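Local atomic coordinates of phytoene synthase (Enterococcus hirae, PDB entry 5IYS), a protein that probably joins two farnesyl diphosphate molecules head to head into a C30 dehydrosqualene-type product, using magnesium ions to hold the diphosphates. Residues 217-231 / 243-257. Sequence-based numbering, arbitrary orientation.
Sequences AKQAENLYEESFEMF and ASAAFIYREQLNIVR. With FPS (S-[(2E,6E)-3,7,11-trimethyldodeca-2,6,10-trienyl] trihydrogen thiodiphosphate), chain G.
Arg257 meets Glu221 end-on, NH1 and NH2 both donating to the single oxygen OE2 from the same face of the carboxylate. The NH1 to OE2 bond is 2.9 Å long, and the two flat groups are turned 34° apart. Asn254 OD1 also takes a bond from NH1, and Glu214 pairs with NE, which together fix the guanidinium. Arg250 NH1 and Glu225 OE2 form a long salt bridge of 3.8 Å, with water 2 as a further, weak link; water 1 joins the same NH1 to Glu221 O. Arg250 lays its aliphatic chain over one face of Tyr224, CB 3.8 Å from the ring centroid in a CH-pi contact; chi1 of 178°, trans to the backbone N, carries the chain that way. Helices 207-227 and 236-258 pack as antiparallel neighbours here, the N-to-C directions of 217-227 and 243-257 lying 159° apart, in the all-helical fold of the squalene/phytoene synthases. Apolar contacts continue towards 228-231: Ala246 CB sits at the edge of Phe228, 3.7 Å from CE1, and Phe231 CZ touches Ala243 CB at the same distance. On the pocket side, Tyr224 OH lies in the plane of the Tyr249 ring, 3.6 Å from CD2, and bonds to Thr168. Tyr249 OH donates to FPS O2B at 2.8 Å.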
loop_
_atom_site.group_PDB
_atom_site.type_symbol
_atom_site.label_atom_id
_atom_site.label_comp_id
_atom_site.label_asym_id
_atom_site.label_seq_id
_atom_site.Cartn_x
_atom_site.Cartn_y
_atom_site.Cartn_z
ATOM N N ALA A 217 5.492 15.710 -0.971
ATOM C CA ALA A 217 6.410 14.765 -1.600
ATOM C C ALA A 217 7.708 14.631 -0.810
ATOM O O ALA A 217 8.211 13.526 -0.570
ATOM C CB ALA A 217 6.677 15.142 -3.057
ATOM N N LYS A 218 8.184 15.764 -0.315
ATOM C CA LYS A 218 9.357 15.766 0.549
ATOM C C LYS A 218 9.090 14.930 1.798
ATOM O O LYS A 218 9.917 14.110 2.149
ATOM C CB LYS A 218 9.739 17.196 0.930
ATOM C CG LYS A 218 10.826 17.284 2.002
ATOM C CD LYS A 218 10.404 18.300 3.067
ATOM C CE LYS A 218 11.590 18.897 3.818
ATOM N NZ LYS A 218 11.675 18.388 5.220
ATOM N N GLN A 219 7.920 15.080 2.414
ATOM C CA GLN A 219 7.570 14.262 3.567
ATOM C C GLN A 219 7.553 12.778 3.207
ATOM O O GLN A 219 8.074 11.970 3.969
ATOM C CB GLN A 219 6.187 14.622 4.112
ATOM C CG GLN A 219 5.837 13.908 5.407
ATOM C CD GLN A 219 6.930 14.037 6.472
ATOM O OE1 GLN A 219 6.970 13.277 7.443
ATOM N NE2 GLN A 219 7.860 14.957 6.257
ATOM N N ALA A 220 6.829 12.405 2.148
ATOM C CA ALA A 220 6.903 11.019 1.645
ATOM C C ALA A 220 8.329 10.514 1.417
ATOM O O ALA A 220 8.682 9.378 1.788
ATOM C CB ALA A 220 6.072 10.876 0.365
ATOM N N GLU A 221 9.139 11.319 0.739
ATOM C CA GLU A 221 10.522 10.931 0.444
ATOM C C GLU A 221 11.355 10.715 1.704
ATOM O O GLU A 221 12.112 9.744 1.821
ATOM C CB GLU A 221 11.192 11.992 -0.452
ATOM C CG GLU A 221 10.852 11.813 -1.910
ATOM C CD GLU A 221 11.237 13.004 -2.774
ATOM O OE1 GLU A 221 11.542 14.074 -2.216
ATOM O OE2 GLU A 221 11.240 12.858 -4.014
ATOM N N ASN A 222 11.141 11.575 2.689
ATOM C CA ASN A 222 11.721 11.382 4.015
ATOM C C ASN A 222 11.267 10.099 4.678
ATOM O O ASN A 222 12.069 9.381 5.283
ATOM C CB ASN A 222 11.336 12.552 4.936
ATOM C CG ASN A 222 12.068 13.840 4.585
ATOM O OD1 ASN A 222 11.738 14.909 5.103
ATOM N ND2 ASN A 222 13.081 13.742 3.734
ATOM N N LEU A 223 9.980 9.792 4.549
ATOM C CA LEU A 223 9.480 8.542 5.114
ATOM C C LEU A 223 10.021 7.285 4.443
ATOM O O LEU A 223 10.251 6.290 5.137
ATOM C CB LEU A 223 7.955 8.510 5.125
ATOM C CG LEU A 223 7.289 9.582 5.990
ATOM C CD1 LEU A 223 5.816 9.665 5.568
ATOM C CD2 LEU A 223 7.391 9.179 7.447
ATOM N N TYR A 224 10.148 7.297 3.109
ATOM C CA TYR A 224 10.783 6.205 2.396
ATOM C C TYR A 224 12.165 6.008 3.010
ATOM O O TYR A 224 12.540 4.901 3.412
ATOM C CB TYR A 224 10.881 6.502 0.884
ATOM C CG TYR A 224 9.608 6.217 0.089
ATOM C CD1 TYR A 224 9.137 4.908 -0.093
ATOM C CD2 TYR A 224 8.971 7.232 -0.594
ATOM C CE1 TYR A 224 8.010 4.645 -0.879
ATOM C CE2 TYR A 224 7.820 6.990 -1.343
ATOM C CZ TYR A 224 7.356 5.699 -1.493
ATOM O OH TYR A 224 6.250 5.474 -2.312
ATOM N N GLU A 225 12.958 7.064 2.985
ATOM C CA GLU A 225 14.324 6.977 3.505
ATOM C C GLU A 225 14.411 6.495 4.952
ATOM O O GLU A 225 15.220 5.619 5.258
ATOM C CB GLU A 225 15.084 8.288 3.301
ATOM C CG GLU A 225 15.678 8.444 1.892
ATOM C CD GLU A 225 16.829 7.474 1.611
ATOM O OE1 GLU A 225 17.589 7.170 2.558
ATOM O OE2 GLU A 225 16.956 6.980 0.462
ATOM N N GLU A 226 13.586 7.047 5.837
ATOM C CA GLU A 226 13.505 6.562 7.201
ATOM C C GLU A 226 13.150 5.084 7.308
ATOM O O GLU A 226 13.739 4.361 8.103
ATOM C CB GLU A 226 12.570 7.414 8.065
ATOM C CG GLU A 226 13.003 8.875 8.244
ATOM C CD GLU A 226 11.868 9.748 8.747
ATOM O OE1 GLU A 226 11.052 9.228 9.532
ATOM O OE2 GLU A 226 11.781 10.934 8.340
ATOM N N SER A 227 12.234 4.617 6.470
ATOM C CA SER A 227 11.761 3.233 6.596
ATOM C C SER A 227 12.863 2.245 6.245
ATOM O O SER A 227 12.828 1.095 6.701
ATOM C CB SER A 227 10.530 2.972 5.701
ATOM O OG SER A 227 10.910 2.865 4.326
ATOM N N PHE A 228 13.795 2.674 5.398
ATOM C CA PHE A 228 14.905 1.822 4.954
ATOM C C PHE A 228 15.865 1.449 6.097
ATOM O O PHE A 228 16.627 0.491 5.983
ATOM C CB PHE A 228 15.701 2.477 3.809
ATOM C CG PHE A 228 14.897 2.736 2.552
ATOM C CD1 PHE A 228 13.644 2.160 2.365
ATOM C CD2 PHE A 228 15.379 3.621 1.582
ATOM C CE1 PHE A 228 12.946 2.329 1.172
ATOM C CE2 PHE A 228 14.683 3.820 0.386
ATOM C CZ PHE A 228 13.450 3.199 0.193
ATOM N N GLU A 229 15.706 2.087 7.251
ATOM C CA GLU A 229 16.418 1.678 8.452
ATOM C C GLU A 229 16.137 0.227 8.869
ATOM O O GLU A 229 16.982 -0.430 9.498
ATOM C CB GLU A 229 15.984 2.603 9.577
ATOM C CG GLU A 229 16.599 2.315 10.915
ATOM C CD GLU A 229 16.133 3.342 11.946
ATOM O OE1 GLU A 229 16.292 4.559 11.680
ATOM O OE2 GLU A 229 15.577 2.920 12.988
ATOM N N MET A 230 14.990 -0.311 8.451
ATOM C CA MET A 230 14.678 -1.701 8.799
ATOM C C MET A 230 15.517 -2.735 8.062
ATOM O O MET A 230 15.541 -3.890 8.465
ATOM C CB MET A 230 13.192 -2.003 8.606
ATOM C CG MET A 230 12.756 -2.016 7.176
ATOM S SD MET A 230 10.947 -2.226 7.100
ATOM C CE MET A 230 10.618 -1.008 5.841
ATOM N N PHE A 231 16.230 -2.358 7.003
ATOM C CA PHE A 231 16.817 -3.413 6.151
ATOM C C PHE A 231 17.710 -4.442 6.832
ATOM O O PHE A 231 17.646 -5.646 6.527
ATOM C CB PHE A 231 17.443 -2.851 4.863
ATOM C CG PHE A 231 16.414 -2.404 3.842
ATOM C CD1 PHE A 231 15.358 -3.231 3.495
ATOM C CD2 PHE A 231 16.494 -1.150 3.247
ATOM C CE1 PHE A 231 14.398 -2.819 2.568
ATOM C CE2 PHE A 231 15.562 -0.741 2.292
ATOM C CZ PHE A 231 14.481 -1.544 2.011
ATOM N N ALA A 243 12.699 -3.818 -0.992
ATOM C CA ALA A 243 13.265 -2.610 -1.576
ATOM C C ALA A 243 12.764 -2.308 -2.984
ATOM O O ALA A 243 12.470 -1.151 -3.333
ATOM C CB ALA A 243 14.808 -2.708 -1.534
ATOM N N SER A 244 12.639 -3.341 -3.820
ATOM C CA SER A 244 12.013 -3.166 -5.140
ATOM C C SER A 244 10.623 -2.538 -5.050
ATOM O O SER A 244 10.304 -1.564 -5.764
ATOM C CB SER A 244 11.936 -4.490 -5.921
ATOM O OG SER A 244 13.246 -4.942 -6.183
ATOM N N ALA A 245 9.784 -3.085 -4.180
ATOM C CA ALA A 245 8.448 -2.514 -4.044
ATOM C C ALA A 245 8.540 -1.026 -3.685
ATOM O O ALA A 245 7.825 -0.190 -4.256
ATOM C CB ALA A 245 7.610 -3.275 -3.020
ATOM N N ALA A 246 9.409 -0.695 -2.729
ATOM C CA ALA A 246 9.576 0.675 -2.308
ATOM C C ALA A 246 10.059 1.565 -3.476
ATOM O O ALA A 246 9.558 2.676 -3.628
ATOM C CB ALA A 246 10.555 0.744 -1.085
ATOM N N PHE A 247 11.144 1.165 -4.157
ATOM C CA PHE A 247 11.739 2.014 -5.198
ATOM C C PHE A 247 10.784 2.179 -6.377
ATOM O O PHE A 247 10.592 3.291 -6.901
ATOM C CB PHE A 247 13.039 1.400 -5.721
ATOM C CG PHE A 247 14.272 1.766 -4.923
ATOM C CD1 PHE A 247 14.376 1.437 -3.584
ATOM C CD2 PHE A 247 15.419 2.202 -5.590
ATOM C CE1 PHE A 247 15.572 1.677 -2.862
ATOM C CE2 PHE A 247 16.611 2.414 -4.906
ATOM C CZ PHE A 247 16.679 2.169 -3.532
ATOM N N ILE A 248 10.127 1.089 -6.757
ATOM C CA ILE A 248 9.138 1.207 -7.837
ATOM C C ILE A 248 8.002 2.161 -7.458
ATOM O O ILE A 248 7.585 2.981 -8.281
ATOM C CB ILE A 248 8.652 -0.174 -8.319
ATOM C CG1 ILE A 248 9.815 -0.853 -9.046
ATOM C CG2 ILE A 248 7.426 -0.103 -9.241
ATOM C CD1 ILE A 248 9.735 -2.380 -9.053
ATOM N N TYR A 249 7.448 2.020 -6.251
ATOM C CA TYR A 249 6.340 2.889 -5.881
ATOM C C TYR A 249 6.796 4.358 -5.798
ATOM O O TYR A 249 6.113 5.240 -6.319
ATOM C CB TYR A 249 5.647 2.417 -4.597
ATOM C CG TYR A 249 4.164 2.650 -4.674
ATOM C CD1 TYR A 249 3.364 1.854 -5.483
ATOM C CD2 TYR A 249 3.590 3.740 -4.036
ATOM C CE1 TYR A 249 2.006 2.050 -5.550
ATOM C CE2 TYR A 249 2.217 3.966 -4.095
ATOM C CZ TYR A 249 1.446 3.127 -4.870
ATOM O OH TYR A 249 0.107 3.354 -4.971
ATOM N N ARG A 250 7.980 4.592 -5.235
ATOM C CA ARG A 250 8.499 5.948 -5.015
ATOM C C ARG A 250 8.734 6.682 -6.330
ATOM O O ARG A 250 8.660 7.912 -6.404
ATOM C CB ARG A 250 9.844 5.900 -4.273
ATOM C CG ARG A 250 10.450 7.286 -4.063
ATOM C CD ARG A 250 11.672 7.203 -3.138
ATOM N NE ARG A 250 12.707 6.405 -3.792
ATOM C CZ ARG A 250 13.893 6.144 -3.256
ATOM N NH1 ARG A 250 14.170 6.599 -2.038
ATOM N NH2 ARG A 250 14.762 5.366 -3.900
ATOM N N GLU A 251 9.183 5.918 -7.320
ATOM C CA GLU A 251 9.401 6.433 -8.677
ATOM C C GLU A 251 8.223 7.183 -9.273
ATOM O O GLU A 251 8.407 8.126 -10.054
ATOM C CB GLU A 251 9.827 5.273 -9.602
ATOM C CG GLU A 251 10.009 5.700 -11.061
ATOM C CD GLU A 251 11.285 6.489 -11.308
ATOM O OE1 GLU A 251 12.127 6.605 -10.391
ATOM O OE2 GLU A 251 11.420 7.047 -12.422
ATOM N N GLN A 252 7.006 6.864 -8.838
ATOM C CA GLN A 252 5.862 7.620 -9.332
ATOM C C GLN A 252 5.862 9.102 -8.984
ATOM O O GLN A 252 5.219 9.896 -9.682
ATOM C CB GLN A 252 4.536 6.991 -8.901
ATOM C CG GLN A 252 4.482 5.514 -9.291
ATOM C CD GLN A 252 3.262 4.834 -8.731
ATOM O OE1 GLN A 252 2.267 4.647 -9.434
ATOM N NE2 GLN A 252 3.266 4.623 -7.423
ATOM N N LEU A 253 6.547 9.477 -7.905
ATOM C CA LEU A 253 6.730 10.902 -7.627
ATOM C C LEU A 253 7.485 11.582 -8.774
ATOM O O LEU A 253 7.139 12.692 -9.178
ATOM C CB LEU A 253 7.463 11.127 -6.295
ATOM C CG LEU A 253 6.745 10.570 -5.045
ATOM C CD1 LEU A 253 7.691 10.732 -3.869
ATOM C CD2 LEU A 253 5.450 11.312 -4.772
ATOM N N ASN A 254 8.563 10.967 -9.238
ATOM C CA ASN A 254 9.352 11.556 -10.330
ATOM C C ASN A 254 8.617 11.642 -11.653
ATOM O O ASN A 254 8.793 12.597 -12.408
ATOM C CB ASN A 254 10.676 10.823 -10.502
ATOM C CG ASN A 254 11.715 11.295 -9.512
ATOM O OD1 ASN A 254 11.549 12.328 -8.863
ATOM N ND2 ASN A 254 12.763 10.510 -9.338
ATOM N N ILE A 255 7.719 10.696 -11.883
ATOM C CA ILE A 255 6.845 10.702 -13.047
ATOM C C ILE A 255 5.992 11.969 -13.061
ATOM O O ILE A 255 5.859 12.617 -14.104
ATOM C CB ILE A 255 5.911 9.464 -13.018
ATOM C CG1 ILE A 255 6.606 8.246 -13.633
ATOM C CG2 ILE A 255 4.601 9.722 -13.746
ATOM C CD1 ILE A 255 8.116 8.352 -13.669
ATOM N N VAL A 256 5.330 12.266 -11.943
ATOM C CA VAL A 256 4.452 13.434 -11.862
ATOM C C VAL A 256 5.269 14.707 -12.062
ATOM O O VAL A 256 4.844 15.633 -12.749
ATOM C CB VAL A 256 3.679 13.509 -10.527
ATOM C CG1 VAL A 256 2.829 14.768 -10.451
ATOM C CG2 VAL A 256 2.820 12.276 -10.331
ATOM N N ARG A 257 6.450 14.756 -11.462
ATOM C CA ARG A 257 7.339 15.887 -11.707
ATOM C C ARG A 257 7.700 16.004 -13.195
ATOM O O ARG A 257 7.615 17.086 -13.769
ATOM C CB ARG A 257 8.603 15.751 -10.861
ATOM C CG ARG A 257 8.391 15.912 -9.385
ATOM C CD ARG A 257 9.651 15.518 -8.652
ATOM N NE ARG A 257 9.585 15.844 -7.234
ATOM C CZ ARG A 257 9.841 14.983 -6.259
ATOM N NH1 ARG A 257 10.239 13.754 -6.558
ATOM N NH2 ARG A 257 9.798 15.371 -4.990
HETATM C C1 FPS G . -1.121 0.557 -3.579
HETATM S S1 FPS G . -2.058 -0.893 -3.885
HETATM C C2 FPS G . -0.561 0.299 -2.192
HETATM C C3 FPS G . -0.371 1.248 -1.259
HETATM C C4 FPS G . -0.684 2.686 -1.550
HETATM C C5 FPS G . 0.194 0.904 0.106
HETATM C C6 FPS G . 0.499 -0.577 0.327
HETATM C C7 FPS G . 1.397 -0.707 1.541
HETATM C C8 FPS G . 2.376 -1.626 1.614
HETATM C C10 FPS G . 3.123 -1.740 2.925
HETATM C C9 FPS G . 2.703 -2.577 0.487
HETATM C C11 FPS G . 4.623 -1.577 2.664
HETATM C C12 FPS G . 5.425 -1.864 3.922
HETATM C C13 FPS G . 5.966 -3.064 4.233
HETATM C C14 FPS G . 6.771 -3.219 5.497
HETATM C C15 FPS G . 5.819 -4.264 3.334
HETATM P PA FPS G . -2.408 -1.160 -5.902
HETATM O O1A FPS G . -2.600 -2.576 -6.228
HETATM O O2A FPS G . -3.858 -0.458 -6.056
HETATM O O3A FPS G . -1.432 -0.371 -6.887
HETATM P PB FPS G . -1.866 1.154 -7.242
HETATM O O1B FPS G . -2.644 1.198 -8.529
HETATM O O2B FPS G . -0.549 1.893 -7.243
HETATM O O3B FPS G . -2.758 1.792 -6.199
HETATM O O HOH W 1 13.388 8.940 -0.599
HETATM O O HOH W 2 17.461 5.702 -1.831
#